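Invasion protein INVA (Salmonella enterica, PDB 2X49) takes part in bacterial invasion of the intestinal epithelium as a type III secretion export apparatus protein, of which this chain is the C-terminal domain. Local coordinates at residues 8-13 / 44-49; 81-86 / 282-287; 136-141 / 186-191; 166-171 / 200-205; 237-242 / 328-333. All blocks are in the same frame, centred on the assembly; numbering follows the deposited sequence.

Interaction 1. Residues 8-13 / 44-49; sequences VPLILL and PEVLLR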
# COMPACT_ATOMS: atom_id res chain seq x y z
N VAL A 8 19.84 1.04 -10.50
CA VAL A 8 19.54 1.07 -9.07
C VAL A 8 18.92 -0.22 -8.53
O VAL A 8 17.76 -0.23 -8.13
CB VAL A 8 18.57 2.21 -8.70
CG1 VAL A 8 17.22 2.08 -9.45
CG2 VAL A 8 18.34 2.23 -7.18
N PRO A 9 19.69 -1.30 -8.46
CA PRO A 9 19.07 -2.55 -7.95
C PRO A 9 18.63 -2.55 -6.52
O PRO A 9 19.16 -1.86 -5.66
CB PRO A 9 20.18 -3.59 -8.11
CG PRO A 9 21.46 -2.75 -8.13
CD PRO A 9 21.11 -1.46 -8.78
N LEU A 10 17.60 -3.31 -6.29
CA LEU A 10 17.10 -3.56 -4.95
C LEU A 10 17.93 -4.68 -4.36
O LEU A 10 18.37 -5.55 -5.08
CB LEU A 10 15.63 -4.02 -5.01
CG LEU A 10 14.64 -3.01 -5.56
CD1 LEU A 10 13.34 -3.74 -5.85
CD2 LEU A 10 14.45 -1.87 -4.62
N ILE A 11 18.17 -4.64 -3.05
CA ILE A 11 18.95 -5.69 -2.39
C ILE A 11 18.11 -6.23 -1.24
O ILE A 11 17.53 -5.47 -0.49
CB ILE A 11 20.31 -5.21 -1.85
CG1 ILE A 11 21.18 -4.72 -2.98
CG2 ILE A 11 21.03 -6.36 -1.06
CD1 ILE A 11 22.43 -3.95 -2.54
N LEU A 12 18.00 -7.55 -1.18
CA LEU A 12 17.40 -8.22 -0.01
C LEU A 12 18.50 -8.94 0.75
O LEU A 12 19.18 -9.78 0.21
CB LEU A 12 16.36 -9.24 -0.42
CG LEU A 12 15.20 -8.74 -1.26
CD1 LEU A 12 14.24 -9.85 -1.72
CD2 LEU A 12 14.43 -7.74 -0.47
N LEU A 13 18.71 -8.54 1.98
CA LEU A 13 19.65 -9.28 2.86
C LEU A 13 18.81 -10.40 3.48
O LEU A 13 17.76 -10.18 4.03
CB LEU A 13 20.23 -8.40 3.96
CG LEU A 13 20.97 -7.10 3.57
CD1 LEU A 13 21.51 -6.41 4.78
CD2 LEU A 13 22.03 -7.41 2.50
N PRO A 44 13.22 -2.61 -10.38
CA PRO A 44 14.60 -2.89 -10.74
C PRO A 44 14.95 -4.33 -10.46
O PRO A 44 14.17 -5.07 -9.87
CB PRO A 44 15.40 -2.05 -9.73
CG PRO A 44 14.43 -1.02 -9.24
CD PRO A 44 13.14 -1.71 -9.21
N GLU A 45 16.12 -4.68 -10.90
CA GLU A 45 16.71 -6.00 -10.55
C GLU A 45 16.80 -6.14 -9.05
O GLU A 45 16.88 -5.17 -8.29
CB GLU A 45 18.11 -6.12 -11.14
CG GLU A 45 18.20 -6.09 -12.65
CD GLU A 45 18.23 -7.47 -13.25
OE1 GLU A 45 18.14 -8.47 -12.51
OE2 GLU A 45 18.42 -7.54 -14.47
N VAL A 46 16.61 -7.37 -8.62
CA VAL A 46 16.62 -7.73 -7.22
C VAL A 46 17.77 -8.69 -6.96
O VAL A 46 17.88 -9.73 -7.57
CB VAL A 46 15.32 -8.39 -6.83
CG1 VAL A 46 15.39 -8.90 -5.38
CG2 VAL A 46 14.09 -7.44 -7.02
N LEU A 47 18.68 -8.23 -6.13
CA LEU A 47 19.88 -9.00 -5.72
C LEU A 47 19.67 -9.54 -4.31
O LEU A 47 19.17 -8.87 -3.42
CB LEU A 47 21.18 -8.16 -5.78
CG LEU A 47 21.37 -7.30 -7.02
CD1 LEU A 47 22.60 -6.40 -6.94
CD2 LEU A 47 21.47 -8.17 -8.26
N LEU A 48 20.04 -10.79 -4.13
CA LEU A 48 20.11 -11.40 -2.77
C LEU A 48 21.54 -11.37 -2.26
O LEU A 48 22.51 -11.66 -2.99
CB LEU A 48 19.61 -12.86 -2.73
CG LEU A 48 18.22 -13.18 -3.26
CD1 LEU A 48 17.82 -14.65 -2.96
CD2 LEU A 48 17.13 -12.25 -2.84
N ARG A 49 21.65 -11.03 -0.99
CA ARG A 49 22.94 -10.97 -0.29
C ARG A 49 22.78 -11.60 1.09
O ARG A 49 21.75 -11.43 1.71
CB ARG A 49 23.43 -9.53 -0.19
CG ARG A 49 24.71 -9.31 0.55
CD ARG A 49 25.27 -7.88 0.30
NE ARG A 49 25.25 -7.49 -1.12
CZ ARG A 49 25.55 -6.28 -1.57
NH1 ARG A 49 25.89 -5.31 -0.73
NH2 ARG A 49 25.50 -6.01 -2.88
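Leu12 rests its CD1 methyl on two side chains of the 44-49 segment, 3.9 Å from Leu48 CD2 and 4.0 Å from Val46 CG1. Val46 bridges two leucines through its fork: with CG1 anti to the backbone N (chi1 174°), CG2 is turned back to Leu10 CD1, 4.0 Å away. Pro44 extends this apolar patch, its CD lying against the same Leu10 methyl. On the other face of the sheet, Arg49 runs its CB and CG alongside Leu13 CD2. A bend at chi3 carries the guanidinium across to Ile11, whose CD1 covers one of its faces at 3.7 Å from NH2. The backbones hold these partners in register as parallel strands: Leu10 N donates to Glu45 O, Leu47 N to Leu10 O over 2.9 Å, Leu12 N to Leu47 O, and Arg49 N to Leu12 O. Further out, strand 58-63 flanks strand 10-14, while Ala28 and Leu31 of helix 27-39 cover Val46, as in a beta-alpha-beta unit. The chemistry differs between the strands: 10-13 is aliphatic and buried on both faces, whereas Leu47 and Arg49 on the outermost strand are exposed, the arginine covering Leu13 with its carbons and Ile11 with the flat of its guanidinium.

Interaction 2. Residues 81-86 / 282-287; sequences VNYSDE and DLLIAH
Leu284 brings its CD1 methyl to the edge of the Tyr83 ring, near the ring plane and 3.9 Å from Tyr83 CD2. The same methyl also touches Asp85, 3.7 Å from OD1, the two side chains crossing at about a right angle. Its CG is anti to the carbonyl carbon (chi1 -61°), which points the branch into the bend formed by Tyr83, Ser84 and Asp85. Next along the chain, Ile285 packs on backbone: its CG1 lies 3.8 Å from Val81 O, and CD1 reaches 3.9 Å from Asn82 CA. An apolar branched chain suits this place, since it packs against an irregular main chain and needs no polar partner. Polar bonds, most of them to Tyr120 and Val121, hold the 81-86 loop. Asn82 OD1 accepts from Val121 N and Ser84 OG pairs with Tyr120 OH; Ser84 OG also receives a weak capping bond from Glu86 N, leading toward helix 86-89. Tyr83 is held further by stacking on Phe105. The contact thus joins the loop after strand 78-80 to the one between helix 266-280 and strand 291-294, with strand 102-107 beside Leu284 and strand 236-240 beside Ile285.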
# COMPACT_ATOMS: atom_id res chain seq x y z
N VAL A 81 -4.06 -14.06 9.58
CA VAL A 81 -4.33 -12.67 9.09
C VAL A 81 -5.34 -11.92 9.95
O VAL A 81 -5.13 -10.77 10.32
CB VAL A 81 -4.72 -12.64 7.59
CG1 VAL A 81 -5.06 -11.21 7.07
CG2 VAL A 81 -3.60 -13.28 6.70
N ASN A 82 -6.43 -12.59 10.27
CA ASN A 82 -7.51 -12.03 11.10
C ASN A 82 -7.51 -12.59 12.52
O ASN A 82 -8.52 -12.95 13.10
CB ASN A 82 -8.88 -12.18 10.42
CG ASN A 82 -9.30 -13.63 10.24
OD1 ASN A 82 -8.46 -14.51 10.31
ND2 ASN A 82 -10.58 -13.87 9.98
N TYR A 83 -6.32 -12.59 13.09
CA TYR A 83 -6.13 -13.03 14.49
C TYR A 83 -7.06 -12.34 15.50
O TYR A 83 -7.41 -11.17 15.37
CB TYR A 83 -4.69 -12.77 14.92
CG TYR A 83 -4.35 -13.34 16.28
CD1 TYR A 83 -4.00 -14.67 16.44
CD2 TYR A 83 -4.39 -12.53 17.41
CE1 TYR A 83 -3.70 -15.19 17.70
CE2 TYR A 83 -4.07 -13.04 18.69
CZ TYR A 83 -3.73 -14.37 18.82
OH TYR A 83 -3.43 -14.85 20.09
N SER A 84 -7.47 -13.12 16.47
CA SER A 84 -8.03 -12.62 17.73
C SER A 84 -7.55 -13.42 18.93
O SER A 84 -7.06 -14.55 18.81
CB SER A 84 -9.53 -12.58 17.71
OG SER A 84 -10.10 -13.84 18.02
N ASP A 85 -7.71 -12.77 20.06
CA ASP A 85 -7.19 -13.24 21.37
C ASP A 85 -7.87 -14.53 21.75
O ASP A 85 -7.43 -15.29 22.62
CB ASP A 85 -7.42 -12.21 22.48
CG ASP A 85 -6.33 -11.16 22.54
OD1 ASP A 85 -5.18 -11.48 22.15
OD2 ASP A 85 -6.62 -10.04 23.01
N GLU A 86 -8.98 -14.75 21.08
CA GLU A 86 -9.74 -15.98 21.27
C GLU A 86 -8.85 -17.20 21.03
O GLU A 86 -9.04 -18.28 21.61
CB GLU A 86 -11.04 -15.99 20.43
CG GLU A 86 -11.37 -17.29 19.73
CD GLU A 86 -12.68 -17.24 18.89
OE1 GLU A 86 -12.58 -17.56 17.68
OE2 GLU A 86 -13.79 -16.89 19.43
N ASP A 282 -4.52 -1.09 20.21
CA ASP A 282 -4.93 -2.42 20.70
C ASP A 282 -5.45 -3.35 19.61
O ASP A 282 -5.95 -4.44 19.88
CB ASP A 282 -5.90 -2.33 21.89
CG ASP A 282 -7.29 -1.82 21.52
OD1 ASP A 282 -7.55 -1.56 20.33
OD2 ASP A 282 -8.12 -1.71 22.46
N LEU A 283 -5.23 -2.91 18.39
CA LEU A 283 -5.60 -3.72 17.17
C LEU A 283 -4.72 -4.95 17.01
O LEU A 283 -3.50 -4.90 17.26
CB LEU A 283 -5.52 -2.92 15.88
CG LEU A 283 -6.37 -1.67 15.86
CD1 LEU A 283 -6.24 -0.98 14.54
CD2 LEU A 283 -7.81 -2.12 16.19
N LEU A 284 -5.36 -6.03 16.59
CA LEU A 284 -4.67 -7.33 16.40
C LEU A 284 -4.52 -7.75 14.95
O LEU A 284 -3.95 -8.84 14.67
CB LEU A 284 -5.39 -8.46 17.14
CG LEU A 284 -5.51 -8.31 18.64
CD1 LEU A 284 -6.19 -9.56 19.19
CD2 LEU A 284 -4.13 -8.14 19.29
N ILE A 285 -5.05 -6.92 14.08
CA ILE A 285 -4.82 -7.04 12.64
C ILE A 285 -3.79 -5.97 12.20
O ILE A 285 -3.93 -4.80 12.50
CB ILE A 285 -6.14 -6.94 11.87
CG1 ILE A 285 -7.05 -8.10 12.30
CG2 ILE A 285 -5.92 -6.97 10.39
CD1 ILE A 285 -8.30 -8.19 11.44
N ALA A 286 -2.74 -6.42 11.53
CA ALA A 286 -1.65 -5.50 11.08
C ALA A 286 -2.19 -4.41 10.17
O ALA A 286 -3.11 -4.61 9.41
CB ALA A 286 -0.58 -6.27 10.34
N HIS A 287 -1.56 -3.25 10.25
CA HIS A 287 -2.03 -2.08 9.49
C HIS A 287 -2.06 -2.26 8.00
O HIS A 287 -2.96 -1.72 7.36
CB HIS A 287 -1.22 -0.82 9.85
CG HIS A 287 -1.29 -0.49 11.31
ND1 HIS A 287 -0.45 0.42 11.92
CD2 HIS A 287 -2.07 -1.01 12.28
CE1 HIS A 287 -0.73 0.45 13.21
NE2 HIS A 287 -1.71 -0.40 13.46

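Interaction 3. Residues 136-141 / 186-191; sequences TLARNV and SERVSV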
# COMPACT_ATOMS: atom_id res chain seq x y z
N THR A 136 5.88 -1.98 0.79
CA THR A 136 6.98 -1.07 1.07
C THR A 136 7.51 -0.49 -0.23
O THR A 136 7.87 0.69 -0.30
CB THR A 136 8.13 -1.78 1.85
OG1 THR A 136 7.57 -2.33 3.05
CG2 THR A 136 9.24 -0.83 2.20
N LEU A 137 7.54 -1.33 -1.24
CA LEU A 137 8.04 -0.88 -2.58
C LEU A 137 7.08 0.10 -3.24
O LEU A 137 7.53 1.06 -3.85
CB LEU A 137 8.37 -2.05 -3.48
CG LEU A 137 9.62 -2.79 -3.06
CD1 LEU A 137 9.75 -4.17 -3.71
CD2 LEU A 137 10.91 -2.01 -3.35
N ALA A 138 5.79 -0.14 -3.09
CA ALA A 138 4.75 0.81 -3.62
C ALA A 138 4.99 2.18 -3.02
O ALA A 138 4.99 3.20 -3.72
CB ALA A 138 3.31 0.32 -3.30
N ARG A 139 5.18 2.26 -1.72
CA ARG A 139 5.35 3.53 -1.01
C ARG A 139 6.56 4.32 -1.54
O ARG A 139 6.61 5.56 -1.53
CB ARG A 139 5.48 3.29 0.50
CG ARG A 139 5.72 4.46 1.38
CD ARG A 139 5.45 4.01 2.82
NE ARG A 139 6.55 3.31 3.49
CZ ARG A 139 6.46 2.10 4.04
NH1 ARG A 139 5.33 1.42 3.99
NH2 ARG A 139 7.51 1.57 4.64
N ASN A 140 7.53 3.55 -1.98
CA ASN A 140 8.87 4.06 -2.34
C ASN A 140 9.01 4.13 -3.87
O ASN A 140 10.09 4.16 -4.44
CB ASN A 140 9.99 3.21 -1.70
CG ASN A 140 10.22 3.56 -0.28
OD1 ASN A 140 10.88 4.56 0.05
ND2 ASN A 140 9.78 2.69 0.62
N VAL A 141 7.85 4.22 -4.50
CA VAL A 141 7.75 4.20 -5.97
C VAL A 141 8.67 5.22 -6.68
O VAL A 141 9.22 4.93 -7.75
CB VAL A 141 6.29 4.39 -6.45
CG1 VAL A 141 5.71 5.69 -5.99
CG2 VAL A 141 6.24 4.28 -7.98
N SER A 186 1.90 5.33 -4.92
CA SER A 186 2.51 5.54 -3.59
C SER A 186 1.49 5.24 -2.52
O SER A 186 1.85 5.09 -1.34
CB SER A 186 3.09 6.97 -3.39
OG SER A 186 2.04 7.91 -3.34
N GLU A 187 0.23 5.19 -2.94
CA GLU A 187 -0.91 4.88 -2.04
C GLU A 187 -1.51 3.48 -2.34
O GLU A 187 -2.65 3.13 -1.97
CB GLU A 187 -1.99 5.98 -2.08
CG GLU A 187 -1.53 7.29 -1.39
CD GLU A 187 -2.71 8.23 -1.06
OE1 GLU A 187 -2.84 9.31 -1.71
OE2 GLU A 187 -3.56 7.90 -0.20
N ARG A 188 -0.71 2.70 -3.02
CA ARG A 188 -0.98 1.27 -3.29
C ARG A 188 -2.11 1.03 -4.30
O ARG A 188 -2.83 0.02 -4.30
CB ARG A 188 -1.21 0.54 -1.94
CG ARG A 188 0.03 -0.16 -1.55
CD ARG A 188 0.31 -0.18 -0.04
NE ARG A 188 -0.63 -1.04 0.55
CZ ARG A 188 -0.95 -1.08 1.83
NH1 ARG A 188 -0.45 -0.23 2.71
NH2 ARG A 188 -1.83 -1.98 2.21
N VAL A 189 -2.32 2.03 -5.14
CA VAL A 189 -3.29 1.93 -6.26
C VAL A 189 -2.58 1.52 -7.54
O VAL A 189 -1.54 2.13 -7.92
CB VAL A 189 -4.01 3.27 -6.48
CG1 VAL A 189 -4.96 3.13 -7.66
CG2 VAL A 189 -4.71 3.65 -5.18
N SER A 190 -3.04 0.45 -8.17
CA SER A 190 -2.43 -0.05 -9.39
C SER A 190 -2.64 0.87 -10.56
O SER A 190 -3.70 1.51 -10.67
CB SER A 190 -3.01 -1.45 -9.78
OG SER A 190 -2.51 -1.94 -10.99
N VAL A 191 -1.66 0.90 -11.43
CA VAL A 191 -1.75 1.65 -12.71
C VAL A 191 -1.82 0.76 -13.92
O VAL A 191 -1.60 1.18 -15.06
CB VAL A 191 -0.69 2.73 -12.85
CG1 VAL A 191 -0.86 3.77 -11.73
CG2 VAL A 191 0.74 2.16 -12.89
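A Schellman motif ends helix 174-185, and its turn packs against the C-terminal end of helix 125-139. Arg188 is the C-prime residue, with the positive phi of 71° that lets the chain curl back so that Val189 N reaches Leu184 O and Arg188 N reaches Leu185 O. From this turn the stem of Arg188 touches the neighbouring helix, its CG 3.7 Å from Ala138 CB. Alanine suits this spot because its short side chain lets the arginine stem lie close to the helix surface. Bends at chi2 and chi3 then carry the guanidinium on to Glu314, with which NH1 forms a salt bridge, and to the carbonyl of Asp312. Arg139 sends its own NH1 to the Asp312 carboxylate, so the two arginines, their NH1 atoms 6.1 Å apart, probably have their like charges offset by acids. Val141 CG1 meets Ser186 CB at 3.9 Å, while Ser186 OG turns back to Arg183 O of helix 174-185. In 136-141, Asn140 has left the helix, but its ND2 donates to Thr136 O at 2.9 Å. Where the backbones come together, Ser186 CA makes a CA-H...O contact with Ala138 O over 3.4 Å, the angle at the hydrogen being 167°.

Interaction 4. Residues 166-171 / 200-205; sequences KEVLRH and ALALWA
Leu201 meets Val168 early in 200-205, its CB 4.1 Å from Val168 CG1 as the two side chains pass each other at a slant. The Leu201 side chain also touches Leu214 of helix 211-221, so this aliphatic residue serves two neighbours. Ala202 follows, and its CB touches the other branch of the valine, Val168 CG2, at 3.9 Å. Valine serves well here: with CG1 anti to the backbone N (chi1 173°), each methyl finds its own partner. Because Ala202 carries a single methyl, the backbones come close, with Val168 CA and Ala202 CA only 4.8 Å apart. Glu167 CG lies just beyond, 4.3 Å from Ala202 CB. Beside this apolar contact a water molecule joins the segments, donating to Ala202 O over 2.7 Å and to Glu167 OE2 over 2.6 Å. That carboxylate also receives a weak bond from His171 NE2 and has a long ion pair with Arg170, so one acid gathers several polar partners. Ala205 closes the segment with its CB 4.1 Å from His171 CB. Its carbonyl accepts from Lys209 NZ, which also bonds weakly to His171 O, so one ammonium group links the two carbonyls. This is close helix-helix packing, in which Ala202 and Ala205 let the C-terminal parts of helices 162-169 and 194-204 approach within the helical part of the domain.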
# COMPACT_ATOMS: atom_id res chain seq x y z
N LYS A 166 -3.87 11.45 -27.68
CA LYS A 166 -3.83 12.79 -28.31
C LYS A 166 -4.55 13.79 -27.42
O LYS A 166 -4.06 14.89 -27.14
CB LYS A 166 -4.49 12.80 -29.69
CG LYS A 166 -3.57 12.30 -30.77
CD LYS A 166 -4.18 12.42 -32.15
CE LYS A 166 -4.53 13.86 -32.44
NZ LYS A 166 -3.37 14.75 -32.21
N GLU A 167 -5.72 13.38 -26.96
CA GLU A 167 -6.59 14.30 -26.19
C GLU A 167 -6.02 14.61 -24.83
O GLU A 167 -6.05 15.73 -24.32
CB GLU A 167 -8.01 13.74 -26.05
CG GLU A 167 -9.01 14.67 -25.34
CD GLU A 167 -9.20 16.08 -25.98
OE1 GLU A 167 -8.86 16.30 -27.17
OE2 GLU A 167 -9.72 16.97 -25.26
N VAL A 168 -5.52 13.57 -24.20
CA VAL A 168 -4.95 13.71 -22.86
C VAL A 168 -3.78 14.68 -22.87
O VAL A 168 -3.68 15.56 -22.00
CB VAL A 168 -4.54 12.37 -22.26
CG1 VAL A 168 -3.79 12.60 -20.94
CG2 VAL A 168 -5.82 11.57 -21.98
N LEU A 169 -2.97 14.56 -23.90
CA LEU A 169 -1.70 15.28 -23.95
C LEU A 169 -1.93 16.76 -24.26
O LEU A 169 -1.01 17.60 -24.17
CB LEU A 169 -0.73 14.67 -24.94
CG LEU A 169 0.01 13.45 -24.41
CD1 LEU A 169 0.92 12.88 -25.50
CD2 LEU A 169 0.75 13.77 -23.09
N ARG A 170 -3.14 17.05 -24.72
CA ARG A 170 -3.52 18.43 -25.02
C ARG A 170 -3.77 19.20 -23.74
O ARG A 170 -3.80 20.43 -23.74
CB ARG A 170 -4.77 18.49 -25.87
CG ARG A 170 -4.49 18.39 -27.31
CD ARG A 170 -5.77 18.59 -28.13
NE ARG A 170 -6.14 19.97 -28.33
CZ ARG A 170 -7.26 20.56 -27.93
NH1 ARG A 170 -8.18 19.91 -27.24
NH2 ARG A 170 -7.45 21.83 -28.25
N HIS A 171 -3.98 18.46 -22.67
CA HIS A 171 -4.43 19.00 -21.36
C HIS A 171 -3.52 18.73 -20.16
O HIS A 171 -3.66 19.33 -19.10
CB HIS A 171 -5.88 18.57 -21.04
CG HIS A 171 -6.85 19.07 -22.04
ND1 HIS A 171 -7.24 20.39 -22.07
CD2 HIS A 171 -7.47 18.47 -23.09
CE1 HIS A 171 -8.05 20.59 -23.10
NE2 HIS A 171 -8.23 19.44 -23.71
N ALA A 200 -9.96 9.06 -17.57
CA ALA A 200 -10.26 9.96 -16.44
C ALA A 200 -9.46 11.24 -16.50
O ALA A 200 -9.96 12.32 -16.20
CB ALA A 200 -10.07 9.23 -15.06
N LEU A 201 -8.27 11.14 -17.03
CA LEU A 201 -7.44 12.35 -17.23
C LEU A 201 -8.05 13.21 -18.32
O LEU A 201 -8.04 14.45 -18.22
CB LEU A 201 -6.01 12.02 -17.55
CG LEU A 201 -5.18 11.58 -16.36
CD1 LEU A 201 -3.88 10.87 -16.82
CD2 LEU A 201 -4.86 12.77 -15.54
N ALA A 202 -8.59 12.58 -19.36
CA ALA A 202 -9.15 13.34 -20.51
C ALA A 202 -10.34 14.13 -20.03
O ALA A 202 -10.65 15.23 -20.57
CB ALA A 202 -9.57 12.43 -21.67
N LEU A 203 -11.00 13.60 -19.02
CA LEU A 203 -12.21 14.22 -18.41
C LEU A 203 -11.85 15.35 -17.46
O LEU A 203 -12.46 16.46 -17.48
CB LEU A 203 -13.10 13.17 -17.73
CG LEU A 203 -14.43 13.63 -17.11
CD1 LEU A 203 -15.34 14.19 -18.22
CD2 LEU A 203 -15.13 12.51 -16.33
N TRP A 204 -10.84 15.11 -16.64
CA TRP A 204 -10.55 15.98 -15.50
C TRP A 204 -9.42 16.96 -15.70
O TRP A 204 -9.44 18.08 -15.19
CB TRP A 204 -10.30 15.13 -14.24
CG TRP A 204 -11.58 14.57 -13.68
CD1 TRP A 204 -11.99 13.25 -13.75
CD2 TRP A 204 -12.60 15.25 -12.95
NE1 TRP A 204 -13.18 13.09 -13.12
CE2 TRP A 204 -13.58 14.29 -12.61
CE3 TRP A 204 -12.76 16.56 -12.53
CZ2 TRP A 204 -14.71 14.62 -11.90
CZ3 TRP A 204 -13.90 16.87 -11.80
CH2 TRP A 204 -14.85 15.91 -11.51
N ALA A 205 -8.44 16.54 -16.46
CA ALA A 205 -7.24 17.39 -16.65
C ALA A 205 -7.56 18.75 -17.30
O ALA A 205 -6.87 19.71 -17.00
CB ALA A 205 -6.13 16.64 -17.45
O HOH W 1 -11.00 16.18 -23.08

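Interaction 5. Residues 237-242 / 328-333; sequences RAVMVS and NVIKTI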
# COMPACT_ATOMS: atom_id res chain seq x y z
N ARG A 237 -11.32 -5.37 5.42
CA ARG A 237 -11.16 -5.12 6.87
C ARG A 237 -10.82 -3.65 7.07
O ARG A 237 -9.88 -3.17 6.48
CB ARG A 237 -10.07 -6.01 7.48
CG ARG A 237 -10.30 -7.46 7.19
CD ARG A 237 -9.25 -8.39 7.75
NE ARG A 237 -9.73 -9.75 7.54
CZ ARG A 237 -9.44 -10.51 6.49
NH1 ARG A 237 -8.59 -10.09 5.56
NH2 ARG A 237 -9.97 -11.71 6.37
N ALA A 238 -11.62 -2.99 7.89
CA ALA A 238 -11.60 -1.53 8.06
C ALA A 238 -11.72 -1.05 9.48
O ALA A 238 -12.26 -1.71 10.35
CB ALA A 238 -12.74 -0.90 7.23
N VAL A 239 -11.11 0.11 9.66
CA VAL A 239 -11.29 1.00 10.82
C VAL A 239 -11.99 2.27 10.33
O VAL A 239 -11.64 2.86 9.34
CB VAL A 239 -9.94 1.33 11.46
CG1 VAL A 239 -10.09 2.41 12.55
CG2 VAL A 239 -9.26 0.06 12.02
N MET A 240 -13.03 2.68 11.04
CA MET A 240 -13.80 3.86 10.61
C MET A 240 -13.33 5.06 11.39
O MET A 240 -13.04 4.96 12.56
CB MET A 240 -15.28 3.61 10.86
CG MET A 240 -16.22 4.74 10.41
SD MET A 240 -17.70 4.01 9.72
CE MET A 240 -16.89 3.15 8.37
N VAL A 241 -13.23 6.17 10.72
CA VAL A 241 -12.95 7.47 11.38
C VAL A 241 -14.30 8.02 11.90
O VAL A 241 -15.28 8.10 11.19
CB VAL A 241 -12.28 8.48 10.42
CG1 VAL A 241 -11.94 9.77 11.15
CG2 VAL A 241 -11.02 7.88 9.75
N SER A 242 -14.29 8.43 13.14
CA SER A 242 -15.46 9.04 13.81
C SER A 242 -15.77 10.41 13.27
O SER A 242 -14.93 11.12 12.75
CB SER A 242 -15.26 9.14 15.32
OG SER A 242 -14.28 10.09 15.64
N ASN A 328 -15.88 -5.53 7.01
CA ASN A 328 -15.79 -5.77 8.44
C ASN A 328 -15.12 -4.59 9.11
O ASN A 328 -13.91 -4.44 9.05
CB ASN A 328 -14.96 -7.03 8.68
CG ASN A 328 -14.76 -7.32 10.15
OD1 ASN A 328 -15.45 -6.77 11.00
ND2 ASN A 328 -13.82 -8.21 10.46
N VAL A 329 -15.91 -3.76 9.76
CA VAL A 329 -15.37 -2.63 10.54
C VAL A 329 -15.01 -3.12 11.94
O VAL A 329 -15.88 -3.45 12.71
CB VAL A 329 -16.38 -1.45 10.67
CG1 VAL A 329 -15.82 -0.39 11.62
CG2 VAL A 329 -16.68 -0.85 9.32
N ILE A 330 -13.72 -3.19 12.21
CA ILE A 330 -13.20 -3.77 13.49
C ILE A 330 -13.04 -2.76 14.63
O ILE A 330 -12.86 -3.12 15.79
CB ILE A 330 -11.88 -4.55 13.28
CG1 ILE A 330 -10.72 -3.62 12.97
CG2 ILE A 330 -12.06 -5.62 12.21
CD1 ILE A 330 -9.37 -4.37 12.86
N LYS A 331 -13.19 -1.50 14.28
CA LYS A 331 -12.90 -0.40 15.19
C LYS A 331 -13.24 0.96 14.61
O LYS A 331 -13.14 1.17 13.41
CB LYS A 331 -11.40 -0.42 15.60
CG LYS A 331 -11.16 0.49 16.77
CD LYS A 331 -10.42 -0.17 17.86
CE LYS A 331 -10.39 0.70 19.05
NZ LYS A 331 -9.15 0.44 19.77
N THR A 332 -13.62 1.87 15.51
CA THR A 332 -13.81 3.31 15.16
C THR A 332 -12.81 4.20 15.89
O THR A 332 -12.55 4.03 17.07
CB THR A 332 -15.26 3.77 15.48
OG1 THR A 332 -16.19 3.03 14.68
CG2 THR A 332 -15.45 5.26 15.15
N ILE A 333 -12.22 5.13 15.15
CA ILE A 333 -11.30 6.13 15.74
C ILE A 333 -12.04 7.33 16.35
O ILE A 333 -12.76 8.05 15.65
CB ILE A 333 -10.25 6.62 14.74
CG1 ILE A 333 -9.27 5.47 14.47
CG2 ILE A 333 -9.51 7.82 15.33
CD1 ILE A 333 -8.38 5.67 13.29
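Ala238 makes two backbone bonds to the 328-333 strand: its N donates to Asn328 O over 2.9 Å, and its O accepts from Ile330 N over 2.8 Å. The second bond runs nearly in line with the carbonyl, whereas the first donor is tilted 31° from the Asn328 carbonyl plane. Beyond them Met240 N gives its hydrogen to Lys331 O, in the carbonyl plane, and Met240 O takes one from Ile333 N over 2.7 Å. The step from Ile330 to Lys331 adds one residue to the 328-333 strand, a beta bulge made possible by the nearly helical backbone of Ile330. Two polar ends find partners outside: Lys331 NZ makes a salt bridge with Asp282 and also bonds to Lys279 O, while Asn328 ND2 hydrogen-bonds to Glu235 OE2. The packing divides between the faces. Val239, whose CG1 is anti to the backbone N (chi1 172°), sets that methyl 3.7 Å from Ile333 CG1, the side chains crossing at about a right angle. Its CG2 turns to Ile330 CG1 at 4.1 Å, so the two branches of one valine reach Ile333 and Ile330. On the opposite face Met240 CB lies 4.1 Å from Val329 CG1, with Thr332 OG1 also near it. Ser242 is the N-cap of helix 243-252, its OG accepting from Val245 N. The pair belongs to the parallel four-stranded sheet, strand 236-240 inside and strand 327-332 at the edge, with helix 243-252 following directly, an alpha/beta arrangement.

Interactions 1 and 5 are both parallel strand pairs at the edges of separate sheets, about 37 Å apart between centres on opposite sides of the domain; the first is regular, the second bulged. Interaction 3, near the middle, is buried and joins helix ends, its arginines paired with acids; it touches interaction 1 where Leu10 CD2 meets Leu137 CD2. The other four are only partly buried. Interaction 4, the most peripheral, relies on small alanines and a bridging water. Interaction 2 is loop on loop, without direct bonds between its segments, yet it abuts interaction 5 through a salt bridge and side-chain packing. Backbone bonding thus dominates in the sheets, and apolar contact, partly with main chain, among helices and loops.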